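Local atomic coordinates of periplasmic protein (Legionella pneumophila subsp. pneumophila, PDB entry 4FGQ), a protein that probably acts as a calcium-dependent periplasmic cysteine protease of the bacterial transglutaminase-like family. Residues I45-V50 with F95-V100; V102-L107 with S158-G163. All blocks are in the same frame, centred on the assembly; numbering follows the deposited sequence. Where two conformers were deposited one is given.

Contact 1: residues I45-V50 with F95-V100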
loop_
_atom_site.group_PDB
_atom_site.type_symbol
_atom_site.label_atom_id
_atom_site.label_comp_id
_atom_site.label_asym_id
_atom_site.label_seq_id
_atom_site.Cartn_x
_atom_site.Cartn_y
_atom_site.Cartn_z
ATOM N N ILE A 45 -5.024 -15.387 1.407
ATOM C CA ILE A 45 -5.279 -15.204 -0.026
ATOM C C ILE A 45 -5.485 -13.728 -0.353
ATOM O O ILE A 45 -5.007 -13.226 -1.374
ATOM C CB ILE A 45 -6.518 -16.023 -0.480
ATOM C CG1 ILE A 45 -6.245 -17.524 -0.357
ATOM C CG2 ILE A 45 -6.924 -15.657 -1.905
ATOM C CD1 ILE A 45 -5.125 -18.043 -1.254
ATOM N N GLN A 46 -6.190 -13.018 0.519
ATOM C CA GLN A 46 -6.405 -11.596 0.308
ATOM C C GLN A 46 -5.072 -10.870 0.291
ATOM O O GLN A 46 -4.830 -10.041 -0.591
ATOM C CB GLN A 46 -7.320 -11.014 1.394
ATOM C CG GLN A 46 -8.736 -11.614 1.373
ATOM C CD GLN A 46 -9.566 -11.098 2.536
ATOM O OE1 GLN A 46 -9.047 -10.918 3.635
ATOM N NE2 GLN A 46 -10.850 -10.841 2.293
ATOM N N LEU A 47 -4.209 -11.176 1.263
ATOM C CA LEU A 47 -2.878 -10.554 1.313
ATOM C C LEU A 47 -2.064 -10.876 0.063
ATOM O O LEU A 47 -1.467 -9.985 -0.580
ATOM C CB LEU A 47 -2.119 -11.023 2.561
ATOM C CG LEU A 47 -2.689 -10.588 3.915
ATOM C CD1 LEU A 47 -2.016 -11.328 5.070
ATOM C CD2 LEU A 47 -2.493 -9.089 4.086
ATOM N N GLU A 48 -2.043 -12.146 -0.300
ATOM C CA GLU A 48 -1.237 -12.592 -1.434
ATOM C C GLU A 48 -1.675 -11.976 -2.757
ATOM O O GLU A 48 -0.844 -11.531 -3.552
ATOM C CB GLU A 48 -1.260 -14.113 -1.530
ATOM C CG GLU A 48 -0.449 -14.796 -0.457
ATOM C CD GLU A 48 -0.506 -16.302 -0.559
ATOM O OE1 GLU A 48 -1.320 -16.823 -1.364
ATOM O OE2 GLU A 48 0.258 -16.967 0.178
ATOM N N LYS A 49 -2.976 -11.934 -2.985
ATOM C CA LYS A 49 -3.476 -11.462 -4.270
ATOM C C LYS A 49 -3.461 -9.935 -4.400
ATOM O O LYS A 49 -3.207 -9.412 -5.483
ATOM C CB LYS A 49 -4.849 -12.076 -4.580
ATOM C CG LYS A 49 -4.748 -13.567 -4.847
ATOM C CD LYS A 49 -6.090 -14.180 -5.235
ATOM C CE LYS A 49 -5.940 -15.683 -5.469
ATOM N NZ LYS A 49 -7.231 -16.357 -5.816
ATOM N N VAL A 50 -3.687 -9.203 -3.309
ATOM C CA VAL A 50 -3.515 -7.755 -3.379
ATOM C C VAL A 50 -2.037 -7.449 -3.614
ATOM O O VAL A 50 -1.673 -6.594 -4.443
ATOM C CB VAL A 50 -4.027 -7.057 -2.103
ATOM C CG1 VAL A 50 -3.676 -5.553 -2.134
ATOM C CG2 VAL A 50 -5.527 -7.247 -1.998
ATOM N N PHE A 95 -5.027 0.457 1.199
ATOM C CA PHE A 95 -6.431 0.823 1.007
ATOM C C PHE A 95 -7.234 -0.308 0.375
ATOM O O PHE A 95 -8.411 -0.512 0.696
ATOM C CB PHE A 95 -6.565 2.125 0.208
ATOM C CG PHE A 95 -6.348 3.350 1.041
ATOM C CD1 PHE A 95 -7.269 3.701 2.024
ATOM C CD2 PHE A 95 -5.220 4.141 0.862
ATOM C CE1 PHE A 95 -7.080 4.833 2.811
ATOM C CE2 PHE A 95 -5.019 5.276 1.643
ATOM C CZ PHE A 95 -5.948 5.623 2.621
ATOM N N THR A 96 -6.594 -1.071 -0.495
ATOM C CA THR A 96 -7.294 -2.149 -1.179
ATOM C C THR A 96 -7.600 -3.281 -0.201
ATOM O O THR A 96 -8.696 -3.839 -0.216
ATOM C CB THR A 96 -6.477 -2.668 -2.363
ATOM O OG1 THR A 96 -6.270 -1.593 -3.284
ATOM C CG2 THR A 96 -7.218 -3.787 -3.088
ATOM N N LEU A 97 -6.643 -3.593 0.675
ATOM C CA LEU A 97 -6.871 -4.626 1.692
ATOM C C LEU A 97 -7.976 -4.232 2.666
ATOM O O LEU A 97 -8.784 -5.074 3.059
ATOM C CB LEU A 97 -5.571 -4.982 2.420
ATOM C CG LEU A 97 -4.712 -5.919 1.550
ATOM C CD1 LEU A 97 -3.252 -5.871 1.992
ATOM C CD2 LEU A 97 -5.252 -7.371 1.619
ATOM N N VAL A 98 -8.024 -2.962 3.053
ATOM C CA VAL A 98 -9.118 -2.480 3.900
ATOM C C VAL A 98 -10.446 -2.664 3.159
ATOM O O VAL A 98 -11.437 -3.122 3.734
ATOM C CB VAL A 98 -8.899 -1.010 4.325
ATOM C CG1 VAL A 98 -10.158 -0.443 4.981
ATOM C CG2 VAL A 98 -7.684 -0.907 5.258
ATOM N N ALA A 99 -10.446 -2.361 1.863
ATOM C CA ALA A 99 -11.652 -2.496 1.046
ATOM C C ALA A 99 -12.177 -3.930 0.940
ATOM O O ALA A 99 -13.387 -4.133 0.806
ATOM C CB ALA A 99 -11.427 -1.912 -0.364
ATOM N N VAL A 100 -11.289 -4.927 0.984
ATOM C CA VAL A 100 -11.752 -6.306 0.828
ATOM C C VAL A 100 -12.111 -6.920 2.170
ATOM O O VAL A 100 -12.647 -8.032 2.233
ATOM C CB VAL A 100 -10.761 -7.227 0.055
ATOM C CG1 VAL A 100 -10.361 -6.609 -1.287
ATOM C CG2 VAL A 100 -9.545 -7.523 0.883
#

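Contact 2: residues V102-L107 with S158-G163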
loop_
_atom_site.group_PDB
_atom_site.type_symbol
_atom_site.label_atom_id
_atom_site.label_comp_id
_atom_site.label_asym_id
_atom_site.label_seq_id
_atom_site.Cartn_x
_atom_site.Cartn_y
_atom_site.Cartn_z
ATOM N N VAL A 102 -9.905 -6.824 5.257
ATOM C CA VAL A 102 -8.887 -6.945 6.296
ATOM C C VAL A 102 -9.031 -5.745 7.234
ATOM O O VAL A 102 -9.026 -4.601 6.769
ATOM C CB VAL A 102 -7.470 -6.972 5.697
ATOM C CG1 VAL A 102 -6.433 -7.068 6.805
ATOM C CG2 VAL A 102 -7.332 -8.138 4.725
ATOM N N PRO A 103 -9.177 -5.985 8.553
ATOM C CA PRO A 103 -9.342 -4.865 9.494
ATOM C C PRO A 103 -8.154 -3.904 9.422
ATOM O O PRO A 103 -7.006 -4.355 9.405
ATOM C CB PRO A 103 -9.391 -5.561 10.853
ATOM C CG PRO A 103 -9.957 -6.925 10.536
ATOM C CD PRO A 103 -9.281 -7.287 9.234
ATOM N N SER A 104 -8.415 -2.600 9.364
ATOM C CA SER A 104 -7.329 -1.624 9.220
ATOM C C SER A 104 -6.344 -1.685 10.377
ATOM O O SER A 104 -5.160 -1.393 10.202
ATOM C CB SER A 104 -7.864 -0.194 9.054
ATOM O OG SER A 104 -6.810 0.763 9.145
ATOM N N ASP A 105 -6.808 -2.078 11.562
ATOM C CA ASP A 105 -5.869 -2.117 12.686
ATOM C C ASP A 105 -4.794 -3.203 12.557
ATOM O O ASP A 105 -3.778 -3.158 13.252
ATOM C CB ASP A 105 -6.558 -2.132 14.070
ATOM C CG ASP A 105 -7.444 -3.346 14.290
ATOM O OD1 ASP A 105 -8.021 -3.447 15.392
ATOM O OD2 ASP A 105 -7.582 -4.192 13.381
ATOM N N GLN A 106 -4.984 -4.149 11.642
ATOM C CA GLN A 106 -3.951 -5.159 11.400
ATOM C C GLN A 106 -2.951 -4.747 10.338
ATOM O O GLN A 106 -2.054 -5.516 10.000
ATOM C CB GLN A 106 -4.586 -6.481 10.967
ATOM C CG GLN A 106 -5.453 -7.083 12.040
ATOM C CD GLN A 106 -5.975 -8.455 11.656
ATOM O OE1 GLN A 106 -7.187 -8.657 11.517
ATOM N NE2 GLN A 106 -5.060 -9.409 11.482
ATOM N N LEU A 107 -3.128 -3.556 9.783
ATOM C CA LEU A 107 -2.287 -3.118 8.677
ATOM C C LEU A 107 -1.578 -1.828 9.022
ATOM O O LEU A 107 -2.208 -0.854 9.430
ATOM C CB LEU A 107 -3.136 -2.903 7.422
ATOM C CG LEU A 107 -3.810 -4.157 6.859
ATOM C CD1 LEU A 107 -4.877 -3.765 5.861
ATOM C CD2 LEU A 107 -2.768 -5.042 6.189
ATOM N N SER A 158 5.622 3.554 11.518
ATOM C CA SER A 158 4.543 2.957 10.750
ATOM C C SER A 158 3.262 3.756 10.979
ATOM O O SER A 158 3.162 4.526 11.933
ATOM C CB SER A 158 4.354 1.479 11.108
ATOM O OG SER A 158 3.970 1.329 12.460
ATOM N N PHE A 159 2.297 3.598 10.088
ATOM C CA PHE A 159 1.073 4.383 10.184
ATOM C C PHE A 159 -0.067 3.736 9.412
ATOM O O PHE A 159 0.145 2.873 8.557
ATOM C CB PHE A 159 1.319 5.799 9.654
ATOM C CG PHE A 159 1.690 5.847 8.207
ATOM C CD1 PHE A 159 0.732 6.116 7.243
ATOM C CD2 PHE A 159 3.002 5.613 7.803
ATOM C CE1 PHE A 159 1.072 6.160 5.898
ATOM C CE2 PHE A 159 3.349 5.654 6.455
ATOM C CZ PHE A 159 2.384 5.928 5.510
ATOM N N ASN A 160 -1.289 4.150 9.728
ATOM C CA ASN A 160 -2.440 3.830 8.891
ATOM C C ASN A 160 -3.443 4.980 8.963
ATOM O O ASN A 160 -3.100 6.063 9.434
ATOM C CB ASN A 160 -3.069 2.475 9.268
ATOM C CG ASN A 160 -3.423 2.378 10.739
ATOM O OD1 ASN A 160 -3.666 3.387 11.399
ATOM N ND2 ASN A 160 -3.458 1.148 11.263
ATOM N N ALA A 161 -4.674 4.762 8.520
ATOM C CA ALA A 161 -5.646 5.855 8.518
ATOM C C ALA A 161 -5.921 6.383 9.921
ATOM O O ALA A 161 -6.345 7.528 10.088
ATOM C CB ALA A 161 -6.940 5.437 7.830
ATOM N N GLU A 162 -5.670 5.556 10.934
ATOM C CA GLU A 162 -6.025 5.920 12.300
ATOM C C GLU A 162 -4.862 6.457 13.124
ATOM O O GLU A 162 -5.018 7.439 13.851
ATOM C CB GLU A 162 -6.657 4.729 13.034
ATOM C CG GLU A 162 -8.026 4.320 12.517
ATOM C CD GLU A 162 -7.955 3.435 11.289
ATOM O OE1 GLU A 162 -8.831 3.576 10.408
ATOM O OE2 GLU A 162 -7.031 2.591 11.208
ATOM N N GLY A 163 -3.701 5.814 13.021
ATOM C CA GLY A 163 -2.609 6.131 13.919
ATOM C C GLY A 163 -1.242 6.244 13.276
ATOM O O GLY A 163 -1.069 5.994 12.084
HETATM O O HOH W 1 -2.881 -0.616 14.108
#

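Contact 1: residues I45-V50 with F95-V100
V50 and L97 make the tight part of this helix-helix contact: V50 CG2 lies 3.6 Å from L97 CD2, and V50 CG1 lies 3.8 Å from L97 CG, so both methyls of the valine bear on the leucine fork. With CG1 anti to the backbone N (chi1 173°), the valine turns both branches to the opposing helix, and CG2 also meets T96 CG2 at 4.0 Å. L97 leans over with its two methyls divided: CD1 meets L47 CD2 at 3.9 Å, the two leucines crossing at about a right angle, while CD2 reaches the backbone, 3.5 Å from Q46 O. The segments belong to helices 43-55 and 86-100 of what is probably a papain-like (clan CA) protease domain and run roughly antiparallel, at 143° with axes 10.2 Å apart. L38 of helix 22-38 touches V50 and V100, and F126 and L124 of strand 119-126 cover L47 and L97. Packing is thinner toward V100, though the whole contact is buried: there the extended Q46 chain slides past V100 CG2, with NE2 3.8 Å from that methyl; NE2 is hydrogen-bonded to L38 O. T96 OG1 is held by I92 O and W31 NE1.

Contact 2: residues V102-L107 with S158-G163
The turn of 3-10 helix at 104-106 leads into L107, whose CA lies 7.0 Å from N160 CA, just past the end of strand 153-159. N160 bridges the gap with its carboxamide: ND2 donates to L107 O at 3.0 Å, nearly in the amide plane and almost along the line of the carbonyl (162° at the oxygen), and a water held by D105 O makes a weak further link to ND2. The other end of the amide serves its own loop. OD1 accepts from E162 N (3.0 Å), which stands above the carbonyl plane, and from G163 N (2.9 Å), forming an Asx turn and Asx motif; a chi1 of 54°, with CG between backbone N and carbonyl carbon, suits this inward reach. Nearer the surface S104 has two conformers; in the one given, its OG donates to the syn lone pair of E162 OE2 at 2.8 Å, the glutamate chain bending at chi2 (82°) to meet it, and is also hydrogen-bonded to Y94 OH. That hydroxyl takes part in a hydrogen bond with A161 N as well. Both ends of the N160 amide are thus engaged, which fixes its flip and joins the tight loop after strand 153-159 to the start of strand 107-114.

After helices 10-17 and 22-38 the chain enters helix 43-55, and contact 1 closes the loop that runs through the calcium-site residues D69, Y71, D85, E87 and D88 to the end of helix 86-100. The chain then passes directly into 102-107, where contact 2 opens; its loop carries the hairpins of the antiparallel sheet and closes at 158-163. The two closures follow in series, neither nesting nor crossing, with centres 13 Å apart. They meet at the helix exit: L97 O and V102 N are probably hydrogen-bonded (3.0 Å), and L97 CB packs on L107 CD1. Contact 1 thus joins helix to helix, while contact 2 ties the helix-to-sheet connection to a neighbouring strand end.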